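PDB 5NPY: flagellar basal body protein from Helicobacter pylori, which probably builds part of the flagellar hook, the curved joint expected to pass torque from the rotary motor to the filament. Local coordinates for residues A[194-200]-A[462-468]; A[354-360]-A[373-379]; A[427-431]-A[455-459]. One frame throughout, in Å; residues are numbered along the deposited sequence.

Interaction 1. Residues A[194-200]-A[462-468]; sequences GISVNLN and QDSKLLE
Ser-196 meets Leu-467 and Glu-468 together, and its carbonyl oxygen takes a hydrogen bond from each of their amides. The bond from Leu-467 N to Ser-196 O is 2.7 Å but bent (139° at the hydrogen), with the donor tilted from the carbonyl plane. That from Glu-468 N to the same oxygen is longer and straighter, in the plane and on a lone pair. Ser-196 N answers with a bond of 2.8 Å to Glu-468 O. Two residues facing one, with the register slipping by one before the Val-197/Leu-466 pair, define a classic beta bulge in this antiparallel pairing of the edge strand 465-471 with strand 192-198. The bulge turns the side chain of Leu-467 toward the facing strand, where its CB lies against Ser-196 O. Ser-196 OG finds its main polar partner outside, in the hydroxyl of Ser-451, and Glu-468 OE2 accepts from Asn-453 ND2.

Past the bulge, Asn-198 and Lys-465 exchange both backbone hydrogen bonds, from Asn-198 N to Lys-465 O (2.8 Å) and from Lys-465 N to Asn-198 O. The side chain of Asn-198 works in two directions: ND2 donates to Asp-463 O from well above the carbonyl plane, while OD1 accepts from Leu-459 N and Ser-457 OG. Beyond the strand, Asn-200 CG stands anti to the backbone N (chi1 -170°), which lets ND2 donate to Gln-462 O at 2.6 Å; the oxygen lies close to the amide plane, but the donor stands above the carbonyl plane. Asn-200 N donates to Ser-464 OG at 2.8 Å; that hydroxyl gives its proton to a water, which in turn donates to Asn-200 O. On the face carrying Val-197 and Leu-466, Leu-466 CD1 reaches over to Ile-195 CB at 3.8 Å, the side chains crossing at about a right angle.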
loop_
_atom_site.group_PDB
_atom_site.type_symbol
_atom_site.label_atom_id
_atom_site.label_comp_id
_atom_site.label_asym_id
_atom_site.label_seq_id
_atom_site.Cartn_x
_atom_site.Cartn_y
_atom_site.Cartn_z
ATOM N N GLY A 194 0.522 2.212 -3.549
ATOM C CA GLY A 194 0.219 0.825 -3.873
ATOM C C GLY A 194 -0.279 0.059 -2.653
ATOM O O GLY A 194 0.431 -0.050 -1.646
ATOM N N ILE A 195 -1.498 -0.457 -2.698
ATOM C CA ILE A 195 -2.056 -1.159 -1.542
ATOM C C ILE A 195 -2.176 -2.645 -1.857
ATOM O O ILE A 195 -2.407 -3.058 -3.001
ATOM C CB ILE A 195 -3.424 -0.608 -1.075
ATOM C CG1 ILE A 195 -4.480 -0.766 -2.170
ATOM C CG2 ILE A 195 -3.278 0.830 -0.574
ATOM C CD1 ILE A 195 -5.902 -0.462 -1.725
ATOM N N SER A 196 -1.976 -3.449 -0.830
ATOM C CA SER A 196 -2.319 -4.860 -0.856
ATOM C C SER A 196 -3.542 -5.019 0.033
ATOM O O SER A 196 -3.511 -4.635 1.205
ATOM C CB SER A 196 -1.156 -5.740 -0.390
ATOM O OG SER A 196 -0.408 -5.179 0.687
ATOM N N VAL A 197 -4.622 -5.538 -0.547
ATOM C CA VAL A 197 -5.894 -5.754 0.129
ATOM C C VAL A 197 -6.405 -7.133 -0.260
ATOM O O VAL A 197 -6.277 -7.563 -1.415
ATOM C CB VAL A 197 -6.929 -4.659 -0.240
ATOM C CG1 VAL A 197 -7.171 -4.585 -1.765
ATOM C CG2 VAL A 197 -8.215 -4.883 0.456
ATOM N N ASN A 198 -6.975 -7.833 0.697
ATOM C CA ASN A 198 -7.683 -9.058 0.395
ATOM C C ASN A 198 -9.159 -8.722 0.386
ATOM O O ASN A 198 -9.631 -7.988 1.258
ATOM C CB ASN A 198 -7.357 -10.150 1.411
ATOM C CG ASN A 198 -8.045 -11.438 1.075
ATOM O OD1 ASN A 198 -7.577 -12.165 0.195
ATOM N ND2 ASN A 198 -9.114 -11.762 1.792
ATOM N N LEU A 199 -9.880 -9.228 -0.608
ATOM C CA LEU A 199 -11.306 -8.947 -0.742
ATOM C C LEU A 199 -12.062 -10.259 -0.608
ATOM O O LEU A 199 -11.990 -11.112 -1.494
ATOM C CB LEU A 199 -11.618 -8.263 -2.073
ATOM C CG LEU A 199 -11.000 -6.867 -2.364
ATOM C CD1 LEU A 199 -11.332 -6.419 -3.765
ATOM C CD2 LEU A 199 -11.444 -5.801 -1.396
ATOM N N ASN A 200 -12.768 -10.418 0.489
ATOM C CA ASN A 200 -13.495 -11.658 0.734
ATOM C C ASN A 200 -14.957 -11.458 0.382
ATOM O O ASN A 200 -15.586 -10.501 0.867
ATOM C CB ASN A 200 -13.354 -12.084 2.196
ATOM C CG ASN A 200 -13.884 -13.512 2.462
ATOM O OD1 ASN A 200 -15.024 -13.827 2.155
ATOM N ND2 ASN A 200 -13.044 -14.362 3.043
ATOM N N GLN A 462 -9.368 -15.777 4.523
ATOM C CA GLN A 462 -9.017 -14.551 5.225
ATOM C C GLN A 462 -10.155 -13.534 5.111
ATOM O O GLN A 462 -10.823 -13.446 4.070
ATOM C CB GLN A 462 -7.701 -13.987 4.651
ATOM C CG GLN A 462 -7.092 -12.752 5.341
ATOM C CD GLN A 462 -5.760 -12.319 4.687
ATOM O OE1 GLN A 462 -5.693 -12.120 3.473
ATOM N NE2 GLN A 462 -4.702 -12.181 5.494
ATOM N N ASP A 463 -10.387 -12.763 6.183
ATOM C CA ASP A 463 -11.358 -11.669 6.085
ATOM C C ASP A 463 -10.939 -10.655 5.019
ATOM O O ASP A 463 -9.768 -10.567 4.620
ATOM C CB ASP A 463 -11.528 -10.910 7.414
ATOM C CG ASP A 463 -12.108 -11.762 8.520
ATOM O OD1 ASP A 463 -12.397 -11.206 9.614
ATOM O OD2 ASP A 463 -12.276 -12.986 8.323
ATOM N N SER A 464 -11.905 -9.869 4.555
ATOM C CA SER A 464 -11.528 -8.648 3.838
ATOM C C SER A 464 -10.625 -7.806 4.736
ATOM O O SER A 464 -10.899 -7.636 5.931
ATOM C CB SER A 464 -12.759 -7.857 3.414
ATOM O OG SER A 464 -13.547 -8.618 2.522
ATOM N N LYS A 465 -9.516 -7.330 4.180
ATOM C CA LYS A 465 -8.464 -6.768 5.019
ATOM C C LYS A 465 -7.516 -5.953 4.164
ATOM O O LYS A 465 -7.144 -6.388 3.073
ATOM C CB LYS A 465 -7.666 -7.882 5.726
ATOM C CG LYS A 465 -6.714 -7.425 6.804
ATOM C CD LYS A 465 -5.919 -8.630 7.407
ATOM C CE LYS A 465 -6.791 -9.874 7.665
ATOM N NZ LYS A 465 -7.651 -9.773 8.917
ATOM N N LEU A 466 -7.071 -4.815 4.698
ATOM C CA LEU A 466 -5.950 -4.097 4.109
ATOM C C LEU A 466 -4.635 -4.632 4.675
ATOM O O LEU A 466 -4.364 -4.520 5.874
ATOM C CB LEU A 466 -6.082 -2.596 4.340
ATOM C CG LEU A 466 -4.881 -1.844 3.760
ATOM C CD1 LEU A 466 -5.007 -1.743 2.220
ATOM C CD2 LEU A 466 -4.836 -0.457 4.366
ATOM N N LEU A 467 -3.831 -5.227 3.800
ATOM C CA LEU A 467 -2.573 -5.853 4.185
ATOM C C LEU A 467 -1.459 -4.832 4.387
ATOM O O LEU A 467 -0.782 -4.839 5.423
ATOM C CB LEU A 467 -2.144 -6.851 3.113
ATOM C CG LEU A 467 -3.286 -7.755 2.683
ATOM C CD1 LEU A 467 -2.724 -8.782 1.731
ATOM C CD2 LEU A 467 -3.869 -8.458 3.950
ATOM N N GLU A 468 -1.242 -3.960 3.399
ATOM C CA GLU A 468 -0.142 -3.004 3.445
ATOM C C GLU A 468 -0.443 -1.843 2.506
ATOM O O GLU A 468 -1.033 -2.046 1.448
ATOM C CB GLU A 468 1.175 -3.668 3.041
ATOM C CG GLU A 468 2.417 -2.800 3.181
ATOM C CD GLU A 468 3.658 -3.508 2.684
ATOM O OE1 GLU A 468 3.570 -4.143 1.619
ATOM O OE2 GLU A 468 4.710 -3.445 3.360
HETATM O O HOH W 1 -16.056 -7.791 2.312
#

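Interaction 2. Residues A[354-360]-A[373-379]; sequences IPYYSTE and LQSEYYM
Pairs Tyr-357/Tyr-377 and Thr-359/Ser-375 are the hydrogen-bonded positions of an antiparallel pairing whose strand axes approach to 4.5 Å at 165°, and each exchanges two backbone bonds. Tyr-377 N to Tyr-357 O is 2.7 Å, and a further bond from Met-379 N to Pro-355 O extends the regular register.

On the face carrying Tyr-356, Glu-376 and Tyr-378, Tyr-356 donates its phenol proton to the carboxylate: OH to Glu-376 OE2 is 2.5 Å, very short. OE2 sits at the ring edge, near its plane, while the carboxylate stands almost perpendicular to the ring (88°). The other oxygen, Glu-376 OE1, is bonded to the hydroxyl of Tyr-403, so two tyrosines hold the group. The side chains of Tyr-356 and Tyr-378 lie side by side and point the same way, but their rings are oblique to each other, Tyr-356 CD2 3.7 Å from Tyr-378 CE2.

On the other face, Tyr-377 has its CG beside the backbone N (chi1 -51°), and its ring runs along the neighbouring strand, nearly parallel to it, so that OH reaches Thr-359 in the next hydrogen-bonded pair, meeting its side chain at about a right angle. Its OH shares a hydrogen bond of 2.9 Å with Thr-359 OG1, while Thr-359 CG2 packs 3.5 Å from Tyr-377 CE2. A water joins Thr-359 OG1 to Leu-373 O, so the buried hydroxyl has two polar partners.

In the beta hairpin of strands 346-364 and 370-381, strand 204-207 pairs with the 354-356 end of the first strand, on the side away from 373-379, and strand 396-406 pairs with the outer side of 373-379, while the Tyr-377 and Thr-359 face packs on strand 192-198 through Ile-195; on the opposite face, the ring of Tyr-378 meets that of Phe-211 in helix 209-212.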
loop_
_atom_site.group_PDB
_atom_site.type_symbol
_atom_site.label_atom_id
_atom_site.label_comp_id
_atom_site.label_asym_id
_atom_site.label_seq_id
_atom_site.Cartn_x
_atom_site.Cartn_y
_atom_site.Cartn_z
ATOM N N ILE A 354 -25.240 -6.262 -1.886
ATOM C CA ILE A 354 -24.079 -6.521 -2.734
ATOM C C ILE A 354 -22.843 -6.649 -1.846
ATOM O O ILE A 354 -22.693 -5.896 -0.873
ATOM C CB ILE A 354 -23.913 -5.403 -3.778
ATOM C CG1 ILE A 354 -22.866 -5.768 -4.846
ATOM C CG2 ILE A 354 -23.584 -4.049 -3.089
ATOM C CD1 ILE A 354 -22.835 -4.777 -6.027
ATOM N N PRO A 355 -21.947 -7.592 -2.122
ATOM C CA PRO A 355 -20.714 -7.693 -1.319
ATOM C C PRO A 355 -19.849 -6.440 -1.466
ATOM O O PRO A 355 -19.747 -5.850 -2.545
ATOM C CB PRO A 355 -20.022 -8.950 -1.872
ATOM C CG PRO A 355 -21.161 -9.776 -2.498
ATOM C CD PRO A 355 -22.127 -8.722 -3.053
ATOM N N TYR A 356 -19.232 -6.036 -0.357
ATOM C CA TYR A 356 -18.743 -4.675 -0.178
ATOM C C TYR A 356 -17.426 -4.707 0.579
ATOM O O TYR A 356 -17.138 -5.655 1.313
ATOM C CB TYR A 356 -19.776 -3.814 0.578
ATOM C CG TYR A 356 -19.328 -2.388 0.847
ATOM C CD1 TYR A 356 -18.861 -1.995 2.096
ATOM C CD2 TYR A 356 -19.376 -1.429 -0.163
ATOM C CE1 TYR A 356 -18.463 -0.671 2.334
ATOM C CE2 TYR A 356 -18.973 -0.135 0.056
ATOM C CZ TYR A 356 -18.525 0.248 1.290
ATOM O OH TYR A 356 -18.155 1.565 1.465
ATOM N N TYR A 357 -16.614 -3.664 0.380
ATOM C CA TYR A 357 -15.484 -3.392 1.268
ATOM C C TYR A 357 -15.046 -1.947 1.057
ATOM O O TYR A 357 -15.478 -1.280 0.115
ATOM C CB TYR A 357 -14.321 -4.372 1.046
ATOM C CG TYR A 357 -13.316 -4.367 2.198
ATOM C CD1 TYR A 357 -13.752 -4.517 3.510
ATOM C CD2 TYR A 357 -11.956 -4.183 1.974
ATOM C CE1 TYR A 357 -12.855 -4.507 4.582
ATOM C CE2 TYR A 357 -11.037 -4.166 3.027
ATOM C CZ TYR A 357 -11.509 -4.336 4.340
ATOM O OH TYR A 357 -10.662 -4.329 5.413
ATOM N N SER A 358 -14.196 -1.464 1.963
ATOM C CA SER A 358 -13.660 -0.109 1.885
ATOM C C SER A 358 -12.286 -0.077 2.538
ATOM O O SER A 358 -12.040 -0.781 3.520
ATOM C CB SER A 358 -14.581 0.918 2.553
ATOM O OG SER A 358 -14.761 0.584 3.905
ATOM N N THR A 359 -11.377 0.696 1.952
ATOM C CA THR A 359 -10.024 0.855 2.472
ATOM C C THR A 359 -9.720 2.340 2.517
ATOM O O THR A 359 -10.454 3.156 1.959
ATOM C CB THR A 359 -8.982 0.127 1.613
ATOM O OG1 THR A 359 -8.886 0.773 0.329
ATOM C CG2 THR A 359 -9.378 -1.368 1.451
ATOM N N GLU A 360 -8.628 2.691 3.186
ATOM C CA GLU A 360 -8.293 4.092 3.414
ATOM C C GLU A 360 -6.816 4.173 3.762
ATOM O O GLU A 360 -6.335 3.398 4.589
ATOM C CB GLU A 360 -9.175 4.674 4.528
ATOM C CG GLU A 360 -8.973 6.148 4.840
ATOM C CD GLU A 360 -9.747 6.590 6.098
ATOM O OE1 GLU A 360 -10.959 6.890 5.989
ATOM O OE2 GLU A 360 -9.140 6.628 7.195
ATOM N N LEU A 373 -6.987 8.737 1.254
ATOM C CA LEU A 373 -7.240 8.090 -0.038
ATOM C C LEU A 373 -8.201 6.924 0.212
ATOM O O LEU A 373 -7.817 5.879 0.759
ATOM C CB LEU A 373 -5.925 7.662 -0.687
ATOM C CG LEU A 373 -5.983 6.867 -2.019
ATOM C CD1 LEU A 373 -7.073 7.375 -2.892
ATOM C CD2 LEU A 373 -4.700 6.919 -2.803
ATOM N N GLN A 374 -9.470 7.109 -0.158
ATOM C CA GLN A 374 -10.499 6.131 0.160
ATOM C C GLN A 374 -10.892 5.338 -1.077
ATOM O O GLN A 374 -10.804 5.821 -2.214
ATOM C CB GLN A 374 -11.726 6.787 0.780
ATOM C CG GLN A 374 -11.400 7.411 2.142
ATOM C CD GLN A 374 -12.606 7.865 2.929
ATOM O OE1 GLN A 374 -13.745 7.747 2.482
ATOM N NE2 GLN A 374 -12.356 8.395 4.119
ATOM N N SER A 375 -11.272 4.083 -0.836
ATOM C CA SER A 375 -11.724 3.164 -1.869
ATOM C C SER A 375 -12.898 2.392 -1.325
ATOM O O SER A 375 -12.824 1.870 -0.213
ATOM C CB SER A 375 -10.645 2.163 -2.289
ATOM O OG SER A 375 -9.686 2.763 -3.117
ATOM N N GLU A 376 -13.955 2.298 -2.120
ATOM C CA GLU A 376 -15.087 1.437 -1.835
ATOM C C GLU A 376 -15.233 0.408 -2.953
ATOM O O GLU A 376 -15.110 0.743 -4.134
ATOM C CB GLU A 376 -16.341 2.260 -1.712
ATOM C CG GLU A 376 -16.198 3.497 -0.841
ATOM C CD GLU A 376 -17.550 4.145 -0.653
ATOM O OE1 GLU A 376 -17.786 5.234 -1.204
ATOM O OE2 GLU A 376 -18.415 3.505 -0.020
ATOM N N TYR A 377 -15.524 -0.834 -2.574
ATOM C CA TYR A 377 -15.483 -1.995 -3.462
ATOM C C TYR A 377 -16.863 -2.638 -3.517
ATOM O O TYR A 377 -17.488 -2.886 -2.471
ATOM C CB TYR A 377 -14.443 -3.028 -2.969
ATOM C CG TYR A 377 -13.036 -2.475 -2.684
ATOM C CD1 TYR A 377 -11.946 -2.832 -3.488
ATOM C CD2 TYR A 377 -12.798 -1.609 -1.601
ATOM C CE1 TYR A 377 -10.652 -2.329 -3.238
ATOM C CE2 TYR A 377 -11.522 -1.127 -1.336
ATOM C CZ TYR A 377 -10.446 -1.480 -2.168
ATOM O OH TYR A 377 -9.167 -0.988 -1.928
ATOM N N TYR A 378 -17.332 -2.920 -4.728
ATOM C CA TYR A 378 -18.615 -3.572 -4.946
ATOM C C TYR A 378 -18.368 -4.772 -5.839
ATOM O O TYR A 378 -17.788 -4.620 -6.918
ATOM C CB TYR A 378 -19.621 -2.621 -5.592
ATOM C CG TYR A 378 -19.751 -1.271 -4.905
ATOM C CD1 TYR A 378 -19.029 -0.164 -5.341
ATOM C CD2 TYR A 378 -20.603 -1.100 -3.837
ATOM C CE1 TYR A 378 -19.146 1.080 -4.709
ATOM C CE2 TYR A 378 -20.717 0.118 -3.197
ATOM C CZ TYR A 378 -19.988 1.201 -3.637
ATOM O OH TYR A 378 -20.112 2.404 -2.997
ATOM N N MET A 379 -18.805 -5.963 -5.406
ATOM C CA MET A 379 -18.565 -7.191 -6.173
ATOM C C MET A 379 -19.591 -7.360 -7.275
ATOM O O MET A 379 -20.795 -7.245 -7.040
ATOM C CB MET A 379 -18.591 -8.429 -5.291
ATOM C CG MET A 379 -18.045 -9.669 -5.999
ATOM S SD MET A 379 -17.835 -11.009 -4.777
ATOM C CE MET A 379 -19.291 -11.977 -5.082
HETATM O O HOH W 2 -7.767 3.117 0.076
#

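Interaction 3. Residues A[427-431]-A[455-459]; sequences THKMK and DSSDL
His-428 donates from ND1 to Asp-458 OD1 over 3.0 Å, with an angle of 141° at the hydrogen. The oxygen lies nearly in the imidazole plane, whereas the donor comes from above the carboxylate plane, the two flat groups being turned 39° apart. The same residues also join through the backbone: Asp-458 N donates to His-428 O. A further bond, Met-430 N to Ser-456 O (3.0 Å), flanks the single bridge between Lys-429 and Ser-457. More loosely, Lys-429 bends at chi2 (-66°) to bring NZ to 3.3 Å from Asp-455 OD2, a salt bridge with a weak hydrogen bond.

Around the polar pairs the packing is light: Leu-459 CD2 touches His-428 CB at 3.8 Å, and Met-430 CB lies as near to Ser-456 CB. Beyond the contact, Met-430 rests on Val-421 and Phe-423 of strand 411-423, and Ser-456 OG bonds to Leu-448 O.

Both side-chain polar partners of 427-431 are aspartates, but only the lysine pair is a salt bridge. The carboxylate of Asp-458 would be expected to stabilise a protonated His-428, while the long Lys-429 to Asp-455 bridge, with Lys-429 exposed, probably contributes less than the backbone bonds.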
loop_
_atom_site.group_PDB
_atom_site.type_symbol
_atom_site.label_atom_id
_atom_site.label_comp_id
_atom_site.label_asym_id
_atom_site.label_seq_id
_atom_site.Cartn_x
_atom_site.Cartn_y
_atom_site.Cartn_z
ATOM N N THR A 427 -4.151 -19.029 -8.977
ATOM C CA THR A 427 -3.550 -18.147 -7.987
ATOM C C THR A 427 -4.565 -17.082 -7.628
ATOM O O THR A 427 -5.323 -16.619 -8.475
ATOM C CB THR A 427 -2.320 -17.451 -8.553
ATOM O OG1 THR A 427 -2.726 -16.172 -9.072
ATOM C CG2 THR A 427 -1.704 -18.281 -9.693
ATOM N N HIS A 428 -4.587 -16.644 -6.386
ATOM C CA HIS A 428 -5.651 -15.699 -6.082
ATOM C C HIS A 428 -5.193 -14.246 -6.159
ATOM O O HIS A 428 -5.721 -13.399 -5.443
ATOM C CB HIS A 428 -6.273 -16.067 -4.745
ATOM C CG HIS A 428 -7.046 -17.342 -4.832
ATOM N ND1 HIS A 428 -8.409 -17.371 -5.035
ATOM C CD2 HIS A 428 -6.633 -18.632 -4.861
ATOM C CE1 HIS A 428 -8.809 -18.626 -5.125
ATOM N NE2 HIS A 428 -7.750 -19.411 -5.027
ATOM N N LYS A 429 -4.256 -13.939 -7.063
ATOM C CA LYS A 429 -3.698 -12.591 -7.171
ATOM C C LYS A 429 -4.621 -11.692 -7.969
ATOM O O LYS A 429 -5.260 -12.132 -8.929
ATOM C CB LYS A 429 -2.319 -12.611 -7.831
ATOM C CG LYS A 429 -1.298 -13.571 -7.191
ATOM C CD LYS A 429 -0.896 -13.161 -5.770
ATOM C CE LYS A 429 0.268 -14.003 -5.273
ATOM N NZ LYS A 429 0.544 -13.796 -3.822
ATOM N N MET A 430 -4.685 -10.429 -7.566
ATOM C CA MET A 430 -5.505 -9.435 -8.250
ATOM C C MET A 430 -4.942 -9.076 -9.629
ATOM O O MET A 430 -3.729 -8.972 -9.820
ATOM C CB MET A 430 -5.610 -8.162 -7.397
ATOM C CG MET A 430 -6.638 -7.143 -7.896
ATOM S SD MET A 430 -6.559 -5.483 -7.144
ATOM C CE MET A 430 -7.818 -5.766 -5.839
ATOM N N LYS A 431 -5.859 -8.792 -10.563
ATOM C CA LYS A 431 -5.575 -8.388 -11.944
ATOM C C LYS A 431 -6.163 -6.998 -12.160
ATOM O O LYS A 431 -7.385 -6.850 -12.240
ATOM C CB LYS A 431 -6.203 -9.367 -12.939
ATOM C CG LYS A 431 -5.547 -10.731 -13.090
ATOM C CD LYS A 431 -6.200 -11.460 -14.277
ATOM C CE LYS A 431 -5.296 -12.492 -14.922
ATOM N NZ LYS A 431 -4.320 -11.894 -15.869
ATOM N N ASP A 455 0.784 -8.829 -2.048
ATOM C CA ASP A 455 -0.088 -8.778 -3.212
ATOM C C ASP A 455 -1.554 -8.807 -2.781
ATOM O O ASP A 455 -1.910 -9.421 -1.766
ATOM C CB ASP A 455 0.188 -9.970 -4.143
ATOM C CG ASP A 455 1.635 -10.029 -4.610
ATOM O OD1 ASP A 455 2.113 -9.022 -5.160
ATOM O OD2 ASP A 455 2.299 -11.069 -4.425
ATOM N N SER A 456 -2.407 -8.151 -3.571
ATOM C CA SER A 456 -3.830 -8.182 -3.295
ATOM C C SER A 456 -4.438 -9.503 -3.757
ATOM O O SER A 456 -3.938 -10.165 -4.678
ATOM C CB SER A 456 -4.547 -7.003 -3.946
ATOM O OG SER A 456 -4.021 -5.777 -3.472
ATOM N N SER A 457 -5.509 -9.911 -3.077
ATOM C CA SER A 457 -6.020 -11.258 -3.272
ATOM C C SER A 457 -7.508 -11.304 -2.985
ATOM O O SER A 457 -8.076 -10.386 -2.393
ATOM C CB SER A 457 -5.276 -12.263 -2.399
ATOM O OG SER A 457 -5.078 -11.716 -1.111
ATOM N N ASP A 458 -8.138 -12.378 -3.466
ATOM C CA ASP A 458 -9.499 -12.723 -3.095
ATOM C C ASP A 458 -9.508 -14.049 -2.325
ATOM O O ASP A 458 -10.272 -14.959 -2.655
ATOM C CB ASP A 458 -10.383 -12.767 -4.349
ATOM C CG ASP A 458 -10.046 -13.934 -5.286
ATOM O OD1 ASP A 458 -8.897 -14.411 -5.299
ATOM O OD2 ASP A 458 -10.954 -14.390 -6.003
ATOM N N LEU A 459 -8.657 -14.161 -1.293
ATOM C CA LEU A 459 -8.529 -15.389 -0.500
ATOM C C LEU A 459 -9.757 -15.623 0.367
ATOM O O LEU A 459 -10.156 -14.749 1.143
ATOM C CB LEU A 459 -7.293 -15.329 0.403
ATOM C CG LEU A 459 -5.908 -15.367 -0.244
ATOM C CD1 LEU A 459 -4.775 -15.129 0.779
ATOM C CD2 LEU A 459 -5.717 -16.663 -1.026
#

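Along the chain, interactions 2 and 3 follow in series, both nested inside the loop that interaction 1 closes. Interaction 1 is central in space: its centre lies about 11 Å from that of interaction 2 and about 9 Å from that of interaction 3, which are themselves about 16 Å apart and do not touch. Ile-195 CD1 comes 3.3 Å from Tyr-377 OH, while Leu-199 N lies 2.8 Å from Ser-457 O, a probable hydrogen bond. Interaction 1 pairs strands 192-198 and 465-471 of a separate mixed sheet, whereas interaction 2 and strand 430-431 of interaction 3 belong to the larger antiparallel sheet; the contacts between them probably hold these distant segments in one compact beta-rich region.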